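Local coordinates for protein putative TetR-family transcriptional regulator (PDB 3CCY) that probably binds regulatory DNA through a predicted helix-turn-helix and regulates transcription, possibly as a repressor, at residues Gln93-Phe98 against Met161-Met166; Glu100-Ala103 against Arg108-Val111; Thr172-Lys175 against Ser181-Ala184. All blocks are in the same frame, centred on the assembly; numbering follows the deposited sequence.

In the fold
All three contacts fall within the tetracycline repressor-like C-terminal domain; contacts 1 and 2 are buried, contact 3 partly so. Contact 1 is wholly apolar, joining helix 87-115 to helix 153-168. Contact 2 stays within helix 87-115, where a bend brings an edge-to-face aromatic pair together; between it and contact 1, F98 O and H109 NE2 pack 4.0 Å apart. Contact 3, about 11 Å from contact 2 and 12 Å from contact 1 between centres, works through one tyrosine hydroxyl at a helix start. A hydrogen bond from Y102 OH to Y174 O joins contacts 2 and 3, and a long, weak K96-D183 ion pair links contact 3 to contact 1.

Contact 1 of 3, residues Gln93-Phe98 against Met161-Met166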
# COMPACT_ATOMS: atom_id res chain seq x y z
N GLN A 93 2.90 -21.30 3.80
CA GLN A 93 4.08 -21.32 2.94
C GLN A 93 4.06 -20.23 1.85
O GLN A 93 5.09 -19.63 1.52
CB GLN A 93 4.34 -22.72 2.37
CG GLN A 93 4.92 -23.71 3.39
CD GLN A 93 5.05 -25.14 2.85
OE1 GLN A 93 5.78 -25.97 3.42
NE2 GLN A 93 4.36 -25.44 1.75
N ILE A 94 2.89 -19.98 1.28
CA ILE A 94 2.76 -18.89 0.33
C ILE A 94 3.07 -17.54 0.99
O ILE A 94 3.78 -16.72 0.43
CB ILE A 94 1.31 -18.82 -0.29
CG1 ILE A 94 1.08 -19.99 -1.23
CG2 ILE A 94 1.05 -17.41 -0.93
CD1 ILE A 94 -0.42 -20.16 -1.60
N VAL A 95 2.54 -17.29 2.18
CA VAL A 95 2.81 -15.99 2.81
C VAL A 95 4.34 -15.85 3.15
O VAL A 95 4.91 -14.79 2.98
CB VAL A 95 1.95 -15.79 4.09
CG1 VAL A 95 2.26 -14.41 4.76
CG2 VAL A 95 0.46 -15.94 3.73
N LYS A 96 4.94 -16.93 3.63
CA LYS A 96 6.37 -16.94 3.98
C LYS A 96 7.18 -16.68 2.71
O LYS A 96 8.17 -15.96 2.75
CB LYS A 96 6.76 -18.30 4.52
CG LYS A 96 6.40 -18.54 5.97
CD LYS A 96 6.99 -19.88 6.49
CE LYS A 96 6.61 -19.95 7.99
NZ LYS A 96 7.20 -21.07 8.66
N LEU A 97 6.74 -17.24 1.59
CA LEU A 97 7.42 -16.97 0.29
C LEU A 97 7.40 -15.48 -0.07
O LEU A 97 8.44 -14.91 -0.45
CB LEU A 97 6.81 -17.80 -0.84
CG LEU A 97 7.16 -17.44 -2.28
CD1 LEU A 97 8.62 -17.83 -2.50
CD2 LEU A 97 6.23 -18.17 -3.28
N PHE A 98 6.23 -14.86 0.03
CA PHE A 98 6.12 -13.44 -0.36
C PHE A 98 7.02 -12.57 0.49
O PHE A 98 7.70 -11.67 -0.02
CB PHE A 98 4.64 -12.95 -0.39
CG PHE A 98 3.78 -13.63 -1.44
CD1 PHE A 98 4.34 -14.51 -2.36
CD2 PHE A 98 2.43 -13.38 -1.54
CE1 PHE A 98 3.55 -15.13 -3.32
CE2 PHE A 98 1.64 -14.01 -2.52
CZ PHE A 98 2.20 -14.86 -3.40
N MSE A 161 -8.17 -9.39 -1.15
CA MSE A 161 -7.50 -8.10 -1.30
C MSE A 161 -7.21 -7.46 0.08
O MSE A 161 -6.26 -6.73 0.23
CB MSE A 161 -8.34 -7.16 -2.20
CG MSE A 161 -8.54 -7.66 -3.63
SE MSE A 161 -6.87 -8.30 -4.42
CE MSE A 161 -6.13 -6.54 -4.71
N LEU A 162 -8.02 -7.78 1.10
CA LEU A 162 -7.72 -7.28 2.45
C LEU A 162 -6.47 -7.97 2.98
O LEU A 162 -5.58 -7.32 3.52
CB LEU A 162 -8.89 -7.51 3.39
CG LEU A 162 -10.08 -6.56 3.13
CD1 LEU A 162 -11.35 -7.03 3.85
CD2 LEU A 162 -9.75 -5.04 3.46
N PHE A 163 -6.39 -9.27 2.74
CA PHE A 163 -5.18 -9.99 2.99
C PHE A 163 -3.94 -9.39 2.27
O PHE A 163 -2.93 -9.18 2.93
CB PHE A 163 -5.30 -11.46 2.66
CG PHE A 163 -3.98 -12.14 2.69
CD1 PHE A 163 -3.40 -12.47 3.92
CD2 PHE A 163 -3.24 -12.30 1.53
CE1 PHE A 163 -2.13 -13.02 3.98
CE2 PHE A 163 -1.95 -12.84 1.60
CZ PHE A 163 -1.42 -13.19 2.82
N PHE A 164 -4.01 -9.24 0.94
CA PHE A 164 -2.90 -8.60 0.19
C PHE A 164 -2.40 -7.27 0.75
O PHE A 164 -1.21 -7.00 0.79
CB PHE A 164 -3.19 -8.48 -1.30
CG PHE A 164 -2.77 -9.72 -2.06
CD1 PHE A 164 -1.42 -10.06 -2.16
CD2 PHE A 164 -3.72 -10.58 -2.60
CE1 PHE A 164 -1.01 -11.23 -2.84
CE2 PHE A 164 -3.32 -11.76 -3.27
CZ PHE A 164 -1.98 -12.07 -3.39
N GLY A 165 -3.33 -6.43 1.14
CA GLY A 165 -3.03 -5.18 1.86
C GLY A 165 -2.11 -5.37 3.05
O GLY A 165 -1.16 -4.60 3.19
N MSE A 166 -2.42 -6.33 3.93
CA MSE A 166 -1.53 -6.60 5.08
C MSE A 166 -0.10 -6.83 4.68
O MSE A 166 0.81 -6.29 5.30
CB MSE A 166 -1.90 -7.87 5.83
CG MSE A 166 -3.22 -7.85 6.46
SE MSE A 166 -3.34 -9.52 7.57
CE MSE A 166 -4.95 -10.09 6.99
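V95 and F163 meet inside the all-helical C-terminal domain of the TetR fold, where helix 87-115 packs on helix 153-168. The nearest backbone approach, V95 CA to F164 CA, is 9.7 Å, a spacing that large side chains must fill. F163 contributes the largest share of the contact. From CB, which points toward the partner helix, CG is placed anti to the backbone N (chi1 170°), and this carries the ring outward across the gap. Contact is made at the far end of the ring, where F163 CE1 lies 3.9 Å from V95 CG2. At the very tip F163 CZ comes closer, 3.5 Å from the same methyl. That methyl stands beside the backbone N of V95, while CG1 takes the position anti to it.

The second pair lies further along helix 87-115. The CB of F98 points toward 161-166 and that of F164 does not, yet the F164 ring swings back so that its CE1 stands 3.9 Å from F98 CE2. The two rings meet obliquely through their outer carbons, so the geometry supports simple apolar packing and no defined stack. No hydrogen bond crosses the interface, and all four touching residues are buried.

Other helices pack around it. V138 of helix 122-145 touches F98, F163 and F164, while F163 also meets F193 edge-to-face; V95 packs on A186 and V190 of helix 182-195. Helix 153-168 also reaches the second subunit, where M166 packs on M166 of that chain. Within helix 87-115, one face of the F98 ring carries I94 O, 3.5 Å above the ring plane and displaced toward the rim.

Contact 2 of 3, residues Glu100-Ala103 against Arg108-Val111; sequences EIYA and RHVV
The imidazole of H109 presents one face to Y102, whose CA lies over it and whose ring edge is directed at it; I101 CG2 sits at the imidazole's edge, near its plane. The aromatic pair is T-shaped by measurement: ring centroids are 5.8 Å apart and the planes stand at 79°. The atoms that meet are Y102 CD1 and H109 ND1, 4.0 Å apart, with ND1 in the plane of the tyrosine ring. On the isoleucine side, I101 CG2 is 4.1 Å from H109 CD2. Both aromatic side chains have CG anti to the backbone N; chi1 -178° puts the Y102 ring beside H109, and chi2 81° turns its CD1 edge to the imidazole.

The two residues are seven apart on one helix, yet their CA atoms are only 6.3 Å apart, whereas seven residues of a straight alpha-helix would span about 10.5 Å. Helix 87-115 therefore cannot be straight here; it is bent or kinked. H109, its CB toward 100-103, lies on the concave side, consistent with the short CA-CA distance. The phenol oxygen of Y102 is satisfied by Y174 O and by R106 NE.

Around the bend, I101 packs on H69 and L73 of helix 58-81, which also receives V111 at L62 and L66, while R108 and V110 lie against helix 15-29.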
# COMPACT_ATOMS: atom_id res chain seq x y z
N GLU A 100 9.70 -13.62 2.14
CA GLU A 100 11.06 -13.97 1.82
C GLU A 100 11.58 -13.13 0.62
O GLU A 100 12.71 -12.60 0.64
CB GLU A 100 11.16 -15.48 1.56
CG GLU A 100 12.53 -15.95 1.09
CD GLU A 100 12.45 -17.12 0.11
OE1 GLU A 100 11.70 -18.11 0.35
OE2 GLU A 100 13.15 -17.05 -0.91
N ILE A 101 10.75 -13.04 -0.41
CA ILE A 101 11.05 -12.27 -1.61
C ILE A 101 11.24 -10.76 -1.30
O ILE A 101 12.14 -10.11 -1.87
CB ILE A 101 10.06 -12.63 -2.73
CG1 ILE A 101 10.32 -14.10 -3.13
CG2 ILE A 101 10.19 -11.69 -3.93
CD1 ILE A 101 9.38 -14.67 -4.18
N TYR A 102 10.48 -10.23 -0.34
CA TYR A 102 10.78 -8.91 0.27
C TYR A 102 12.16 -8.79 0.97
O TYR A 102 12.95 -7.86 0.72
CB TYR A 102 9.66 -8.56 1.23
CG TYR A 102 9.82 -7.21 1.89
CD1 TYR A 102 9.45 -6.03 1.21
CD2 TYR A 102 10.34 -7.11 3.19
CE1 TYR A 102 9.59 -4.78 1.80
CE2 TYR A 102 10.47 -5.87 3.79
CZ TYR A 102 10.11 -4.71 3.09
OH TYR A 102 10.26 -3.50 3.69
N ALA A 103 12.45 -9.73 1.86
CA ALA A 103 13.74 -9.82 2.51
C ALA A 103 14.92 -9.88 1.51
O ALA A 103 16.00 -9.33 1.77
CB ALA A 103 13.77 -11.05 3.44
N ARG A 108 13.11 -4.53 -6.19
CA ARG A 108 12.29 -5.02 -7.31
C ARG A 108 10.83 -5.23 -6.85
O ARG A 108 9.90 -4.98 -7.60
CB ARG A 108 12.88 -6.29 -7.94
CG ARG A 108 14.10 -6.08 -8.91
CD ARG A 108 14.59 -7.44 -9.41
NE ARG A 108 15.87 -7.46 -10.15
CZ ARG A 108 17.08 -7.24 -9.62
NH1 ARG A 108 18.16 -7.30 -10.38
NH2 ARG A 108 17.22 -6.94 -8.34
N HIS A 109 10.66 -5.66 -5.60
CA HIS A 109 9.33 -5.81 -4.98
C HIS A 109 8.59 -4.46 -4.90
O HIS A 109 7.49 -4.29 -5.43
CB HIS A 109 9.52 -6.39 -3.57
CG HIS A 109 8.32 -7.07 -2.99
ND1 HIS A 109 7.40 -6.41 -2.20
CD2 HIS A 109 7.91 -8.36 -3.04
CE1 HIS A 109 6.47 -7.27 -1.80
NE2 HIS A 109 6.77 -8.46 -2.29
N VAL A 110 9.22 -3.48 -4.27
CA VAL A 110 8.66 -2.12 -4.21
C VAL A 110 8.29 -1.63 -5.62
O VAL A 110 7.17 -1.14 -5.83
CB VAL A 110 9.62 -1.11 -3.51
CG1 VAL A 110 9.08 0.32 -3.59
CG2 VAL A 110 9.88 -1.51 -2.07
N VAL A 111 9.20 -1.81 -6.59
CA VAL A 111 8.96 -1.37 -7.98
C VAL A 111 7.71 -2.06 -8.60
O VAL A 111 6.93 -1.40 -9.32
CB VAL A 111 10.25 -1.46 -8.88
CG1 VAL A 111 9.94 -1.16 -10.33
CG2 VAL A 111 11.32 -0.48 -8.41

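Contact 3 of 3, residues Thr172-Lys175 against Ser181-Ala184; sequences TWYK and SPDA
Y174 meets the start of helix 182-195 with a single atom, its phenol oxygen, and this is where the packing is tight. Y174 OH lies 3.0 Å from P182 N, close enough to suggest a hydrogen bond, but a proline nitrogen has no hydrogen to share. The carbonyl carbon S181 C is 3.1 Å from Y174 OH, and both backbone atoms lie at the edge of the tyrosine ring, near its plane. The pyrrolidine continues the contact: Y174 OH is 3.4 Å from P182 CD and a little further from CG. S181 O also comes near, but the angle is poor, and the hydroxyl's bond goes instead to V180 O, just before the segment. With CG anti to the backbone N (chi1 173°), the ring extends from the loop straight to this point.

The motif being approached is a helix N-cap. S181 holds the N-cap position, and its OG accepts from A184 N at 3.0 Å with an N-H...O angle of 168°, while P182 begins the first turn, its ring nitrogen needing no acceptor. The loop that carries Y174 links helix 153-168 to helix 182-195, so the tyrosine bridges the loop's first part and the next helix's start.

On the looser side, the CB atoms of S181 and D183 point away from 172-175, and D183 is exposed. K175 is likewise exposed; its NZ makes a weak bond, 3.5 Å to W173 O. W173, by contrast, is packed: Y174 CB lies over one face, 3.6 Å above the indole plane, and the side chain rests on L185 of helix 182-195, which Y174 also touches, and on M161 of the second subunit.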
# COMPACT_ATOMS: atom_id res chain seq x y z
N THR A 172 6.24 -0.17 3.40
CA THR A 172 6.21 1.19 3.97
C THR A 172 6.75 1.26 5.41
O THR A 172 7.02 2.35 5.90
CB THR A 172 4.78 1.83 3.98
OG1 THR A 172 3.92 1.09 4.89
CG2 THR A 172 4.18 1.82 2.58
N TRP A 173 6.84 0.12 6.09
CA TRP A 173 7.12 0.17 7.55
C TRP A 173 8.08 -0.92 8.03
O TRP A 173 8.80 -0.74 9.04
CB TRP A 173 5.81 0.07 8.34
CG TRP A 173 5.02 -1.26 8.21
CD1 TRP A 173 3.99 -1.55 7.32
CD2 TRP A 173 5.18 -2.43 9.02
NE1 TRP A 173 3.53 -2.84 7.53
CE2 TRP A 173 4.23 -3.39 8.58
CE3 TRP A 173 6.04 -2.76 10.10
CZ2 TRP A 173 4.13 -4.65 9.15
CZ3 TRP A 173 5.94 -4.03 10.66
CH2 TRP A 173 4.97 -4.95 10.19
N TYR A 174 8.06 -2.06 7.35
CA TYR A 174 8.75 -3.27 7.86
C TYR A 174 10.19 -3.37 7.41
O TYR A 174 10.50 -3.21 6.23
CB TYR A 174 7.99 -4.53 7.46
CG TYR A 174 8.72 -5.80 7.80
CD1 TYR A 174 8.88 -6.19 9.13
CD2 TYR A 174 9.26 -6.61 6.79
CE1 TYR A 174 9.56 -7.37 9.48
CE2 TYR A 174 9.98 -7.77 7.10
CZ TYR A 174 10.11 -8.14 8.45
OH TYR A 174 10.80 -9.28 8.77
N LYS A 175 11.09 -3.63 8.36
CA LYS A 175 12.51 -3.85 8.05
C LYS A 175 12.88 -5.32 8.30
O LYS A 175 12.80 -5.81 9.43
CB LYS A 175 13.39 -2.88 8.85
CG LYS A 175 13.38 -1.38 8.39
CD LYS A 175 12.04 -0.82 7.84
CE LYS A 175 11.96 0.75 7.94
NZ LYS A 175 10.82 1.39 7.15
N SER A 181 11.61 -11.42 12.23
CA SER A 181 12.13 -12.00 11.00
C SER A 181 11.03 -12.12 9.96
O SER A 181 9.85 -12.13 10.31
CB SER A 181 12.73 -13.38 11.26
OG SER A 181 11.68 -14.31 11.50
N PRO A 182 11.40 -12.19 8.66
CA PRO A 182 10.36 -12.50 7.66
C PRO A 182 9.46 -13.70 7.98
O PRO A 182 8.23 -13.56 7.86
CB PRO A 182 11.15 -12.68 6.35
CG PRO A 182 12.29 -11.72 6.52
CD PRO A 182 12.71 -11.95 8.01
N ASP A 183 10.03 -14.80 8.48
CA ASP A 183 9.21 -15.97 8.86
C ASP A 183 8.29 -15.67 10.05
O ASP A 183 7.14 -16.05 10.03
CB ASP A 183 10.04 -17.22 9.18
CG ASP A 183 10.06 -18.23 8.05
OD1 ASP A 183 9.88 -17.85 6.83
OD2 ASP A 183 10.27 -19.41 8.40
N ALA A 184 8.81 -15.03 11.09
CA ALA A 184 7.99 -14.57 12.24
C ALA A 184 6.85 -13.65 11.77
O ALA A 184 5.70 -13.78 12.21
CB ALA A 184 8.90 -13.88 13.31